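Local coordinates for phosphosugar isomerase (Escherichia coli O6:H1, PDB 5UQI), which probably interconverts arabinose 5-phosphate and ribulose 5-phosphate as a sugar isomerase of the SIS family, and binds arabinose 5-phosphate, at residues A66-P71 against A167-L172; I36-S41 against Y119-T124. One frame throughout, in Å; residues are numbered along the deposited sequence.

Contact 1 of 2, residues A66-P71 against A167-L172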
# COMPACT_ATOMS: atom_id res chain seq x y z
N ALA A 66 4.93 1.28 11.40
CA ALA A 66 5.03 1.25 12.85
C ALA A 66 6.48 1.28 13.34
O ALA A 66 6.81 1.99 14.34
CB ALA A 66 4.36 -0.01 13.38
N SER A 67 7.31 0.52 12.67
CA SER A 67 8.74 0.34 13.09
C SER A 67 9.52 1.61 12.86
O SER A 67 10.58 1.74 13.49
CB SER A 67 9.38 -0.80 12.35
OG SER A 67 9.45 -0.57 11.01
N THR A 68 8.99 2.50 12.04
CA THR A 68 9.70 3.77 11.73
C THR A 68 8.96 4.96 12.30
O THR A 68 9.29 6.09 11.90
CB THR A 68 9.91 3.93 10.24
OG1 THR A 68 8.65 3.98 9.57
CG2 THR A 68 10.74 2.76 9.63
N GLY A 69 8.02 4.76 13.22
CA GLY A 69 7.44 5.85 13.99
C GLY A 69 6.03 6.32 13.69
O GLY A 69 5.59 7.29 14.26
N THR A 70 5.34 5.63 12.77
CA THR A 70 3.94 5.98 12.49
C THR A 70 3.04 4.78 12.93
O THR A 70 2.98 3.82 12.18
CB THR A 70 3.80 6.23 10.98
OG1 THR A 70 4.69 7.32 10.61
CG2 THR A 70 2.35 6.61 10.64
N PRO A 71 2.34 4.85 14.08
CA PRO A 71 1.57 3.73 14.59
C PRO A 71 0.58 3.32 13.47
O PRO A 71 -0.18 4.15 12.94
CB PRO A 71 0.88 4.28 15.83
CG PRO A 71 2.04 5.17 16.39
CD PRO A 71 2.52 5.87 15.15
N ALA A 167 8.82 4.02 0.82
CA ALA A 167 9.36 5.39 0.67
C ALA A 167 8.49 6.38 1.44
O ALA A 167 9.02 7.29 2.07
CB ALA A 167 9.41 5.77 -0.80
N VAL A 168 7.15 6.23 1.39
CA VAL A 168 6.26 7.04 2.19
C VAL A 168 6.57 6.91 3.67
O VAL A 168 6.69 7.90 4.41
CB VAL A 168 4.79 6.74 1.86
CG1 VAL A 168 3.90 7.48 2.84
CG2 VAL A 168 4.53 7.10 0.38
N ALA A 169 6.70 5.66 4.16
CA ALA A 169 7.02 5.43 5.55
C ALA A 169 8.33 6.14 5.93
O ALA A 169 8.38 6.76 6.99
CB ALA A 169 7.18 3.88 5.79
N LEU A 170 9.35 5.97 5.09
CA LEU A 170 10.67 6.57 5.43
C LEU A 170 10.64 8.09 5.37
O LEU A 170 11.30 8.72 6.22
CB LEU A 170 11.78 5.99 4.55
CG LEU A 170 12.05 4.50 4.85
CD1 LEU A 170 13.00 3.89 3.80
CD2 LEU A 170 12.51 4.21 6.27
N ALA A 171 9.84 8.67 4.45
CA ALA A 171 9.74 10.14 4.40
C ALA A 171 9.01 10.64 5.64
O ALA A 171 9.46 11.56 6.28
CB ALA A 171 8.99 10.54 3.16
N LEU A 172 7.91 9.97 6.07
CA LEU A 172 7.22 10.39 7.30
C LEU A 172 8.20 10.29 8.50
O LEU A 172 8.19 11.16 9.37
CB LEU A 172 5.96 9.53 7.60
CG LEU A 172 4.82 9.71 6.62
CD1 LEU A 172 3.86 8.53 6.82
CD2 LEU A 172 4.14 11.04 6.92
O HOH W 1 6.80 6.07 9.24
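T68 and A169 bring the two backbones closest, with the CA of T68 6.9 Å from the CA of A169. T70 and L172 form a second, slightly wider pair. Residues 167-172 are a regular turn and a half of helix 156-175. A66 and S67 end helix 52-67; T68 to P71 are the loop after it. G69 has positive phi (107°) and is the C-prime residue of a Schellman motif: G69 N bonds to A66 O, and T70 N reaches back to F65 O.

The polar link between the segments is one water molecule. It donates to A169 O at 2.8 Å and to T68 OG1, also at 2.8 Å. T70 OG1 is its third partner, again at 2.8 Å. The direct gap from T68 OG1 to A169 O, 3.8 Å, is too long for a hydrogen bond, and the water spans it. T68 OG1 lies between the backbone N and the carbonyl carbon (chi1 62°). Its strongest partner is T64 O of helix 52-67, with F65 O as a further one; toward the water OG1 is the acceptor. T70 OG1 sits beside its backbone N (chi1 -59°) and faces the water.

One apolar contact flanks the water. The T68 methyl CG2 meets L170 CD2 at 4.1 Å, the two side chains crossing at about a right angle. The T70 hydroxyl rests against the aliphatic L172, OG1 to CB 3.9 Å, and these side chains cross in the same way. Beyond the segments, T68 O accepts a bond from S173 OG.

P71 pairs with V46 as the chain enters strand 72-76. The Schellman motif thus ends the helix of a beta-alpha-beta crossover, between parallel strands 46-50 and 72-76 of the SIS domain, and the water ties that helix end to helix 156-175.

Contact 2 of 2, residues I36-S41 against Y119-T124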
# COMPACT_ATOMS: atom_id res chain seq x y z
N ILE A 36 1.39 12.69 2.13
CA ILE A 36 2.22 12.93 3.30
C ILE A 36 1.51 13.81 4.33
O ILE A 36 1.52 13.53 5.52
CB ILE A 36 3.62 13.52 2.91
CG1 ILE A 36 4.49 12.46 2.21
CG2 ILE A 36 4.34 14.09 4.14
CD1 ILE A 36 4.96 11.34 3.10
N LYS A 37 0.93 14.92 3.88
CA LYS A 37 0.20 15.81 4.77
C LYS A 37 -0.95 15.18 5.51
O LYS A 37 -1.09 15.39 6.69
CB LYS A 37 -0.26 17.04 3.99
CG LYS A 37 0.93 17.82 3.44
CD LYS A 37 0.47 19.00 2.60
CE LYS A 37 1.66 19.63 1.90
NZ LYS A 37 1.16 20.70 0.99
N VAL A 38 -1.76 14.37 4.81
CA VAL A 38 -2.89 13.66 5.45
C VAL A 38 -2.33 12.71 6.50
O VAL A 38 -2.83 12.68 7.62
CB VAL A 38 -3.73 12.84 4.46
CG1 VAL A 38 -4.74 11.94 5.20
CG2 VAL A 38 -4.47 13.74 3.46
N LEU A 39 -1.30 11.94 6.12
CA LEU A 39 -0.70 11.03 7.12
C LEU A 39 -0.09 11.72 8.34
O LEU A 39 -0.21 11.24 9.46
CB LEU A 39 0.25 10.00 6.48
CG LEU A 39 -0.47 9.12 5.44
CD1 LEU A 39 0.58 8.31 4.65
CD2 LEU A 39 -1.49 8.12 6.07
N GLN A 40 0.50 12.90 8.11
CA GLN A 40 1.06 13.66 9.23
C GLN A 40 0.01 14.16 10.21
O GLN A 40 0.31 14.38 11.39
CB GLN A 40 1.83 14.86 8.67
CG GLN A 40 3.19 14.46 8.11
CD GLN A 40 3.99 15.65 7.60
OE1 GLN A 40 3.44 16.53 6.96
NE2 GLN A 40 5.29 15.63 7.83
N SER A 41 -1.21 14.35 9.69
CA SER A 41 -2.34 14.87 10.43
C SER A 41 -3.01 13.79 11.25
O SER A 41 -3.79 14.10 12.17
CB SER A 41 -3.36 15.54 9.49
OG SER A 41 -4.22 14.59 8.83
N TYR A 119 -11.23 9.12 7.28
CA TYR A 119 -10.60 9.54 6.05
C TYR A 119 -10.01 8.32 5.34
O TYR A 119 -9.32 7.51 6.01
CB TYR A 119 -9.48 10.52 6.41
CG TYR A 119 -9.00 11.29 5.21
CD1 TYR A 119 -8.06 10.79 4.36
CD2 TYR A 119 -9.55 12.54 4.90
CE1 TYR A 119 -7.63 11.47 3.23
CE2 TYR A 119 -9.12 13.21 3.78
CZ TYR A 119 -8.16 12.71 2.95
OH TYR A 119 -7.71 13.39 1.81
N LEU A 120 -10.39 8.14 4.09
CA LEU A 120 -10.04 6.94 3.30
C LEU A 120 -9.07 7.30 2.22
O LEU A 120 -9.31 8.18 1.41
CB LEU A 120 -11.28 6.26 2.69
CG LEU A 120 -12.43 5.98 3.66
CD1 LEU A 120 -13.55 5.35 2.79
CD2 LEU A 120 -11.99 5.09 4.86
N ILE A 121 -7.96 6.53 2.11
CA ILE A 121 -6.97 6.69 1.07
C ILE A 121 -6.95 5.39 0.29
O ILE A 121 -7.01 4.33 0.90
CB ILE A 121 -5.57 6.89 1.75
CG1 ILE A 121 -5.60 8.24 2.50
CG2 ILE A 121 -4.44 6.87 0.71
CD1 ILE A 121 -4.39 8.36 3.42
N SER A 122 -6.86 5.44 -1.02
CA SER A 122 -6.71 4.24 -1.81
C SER A 122 -5.37 4.21 -2.53
O SER A 122 -4.87 5.25 -2.96
CB SER A 122 -7.83 4.02 -2.85
OG SER A 122 -7.82 5.16 -3.80
N PHE A 123 -4.75 3.02 -2.63
CA PHE A 123 -3.64 2.82 -3.52
C PHE A 123 -4.10 1.86 -4.59
O PHE A 123 -4.34 0.65 -4.30
CB PHE A 123 -2.48 2.11 -2.75
CG PHE A 123 -1.68 2.96 -1.75
CD1 PHE A 123 -2.03 4.24 -1.34
CD2 PHE A 123 -0.55 2.36 -1.11
CE1 PHE A 123 -1.25 4.96 -0.45
CE2 PHE A 123 0.20 3.07 -0.17
CZ PHE A 123 -0.12 4.37 0.15
N THR A 124 -4.25 2.31 -5.86
CA THR A 124 -4.75 1.48 -6.97
C THR A 124 -4.02 1.90 -8.23
O THR A 124 -3.37 2.95 -8.21
CB THR A 124 -6.29 1.61 -7.21
OG1 THR A 124 -6.58 2.84 -7.92
CG2 THR A 124 -7.10 1.59 -5.86
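V38 and Y119 make the main apolar contact here. The two side chains come from opposite directions. V38 CG1 lies 3.5 Å from Y119 CE1 and approaches the ring obliquely. The other methyl, V38 CG2, is 3.7 Å from Y119 OH, so the valine spans the ring from CD1 to the hydroxyl. With chi1 at -165° the Y119 ring extends away from its own backbone N, toward V38.

I121 adds the aliphatic part. Its CD1 touches both V38 CG1, at 4.0 Å, and L39 CD2, at 3.9 Å. The tip of the isoleucine thus meets two successive helix residues. I121 CG1 also lies at the edge of the Y119 ring, in its plane.

A side-chain hydrogen bond lies within the helix: S41 OG donates to V38 O at 2.7 Å, with the donor 18° from the carbonyl plane.

Strand 120-124 runs between strands 93-97 and 137-140. I121 bonds through its backbone to V94 and L96, and its side chain rests on V139. L39 also packs on I95, while I36 and Q40 face L172 and L175 of helix 156-175. Helix 32-41 therefore joins the sheet to that helix.

Overall arrangement
The two contacts lie in one SIS domain, their centres about 13 Å apart. Their segments alternate along the chain: 36-41, 66-71, 119-124, then 167-172. They meet through helices 32-41 and 156-175. L172 CD2 lies 3.7 Å from Q40 CG, and V168 CG1 lies 3.9 Å from L39 CD1. Contact 1 joins helix 156-175 to the end of helix 52-67; contact 2 joins helix 32-41 to strand 120-124 of the parallel sheet. Helix 156-175 packs on both earlier helices, V168 touching F65 and L39, and contact 2 carries the group onto the sheet. The arabinose-5-phosphate pocket includes V51 to S54, around the start of helix 52-67, so contact 1 marks the other end of that helix.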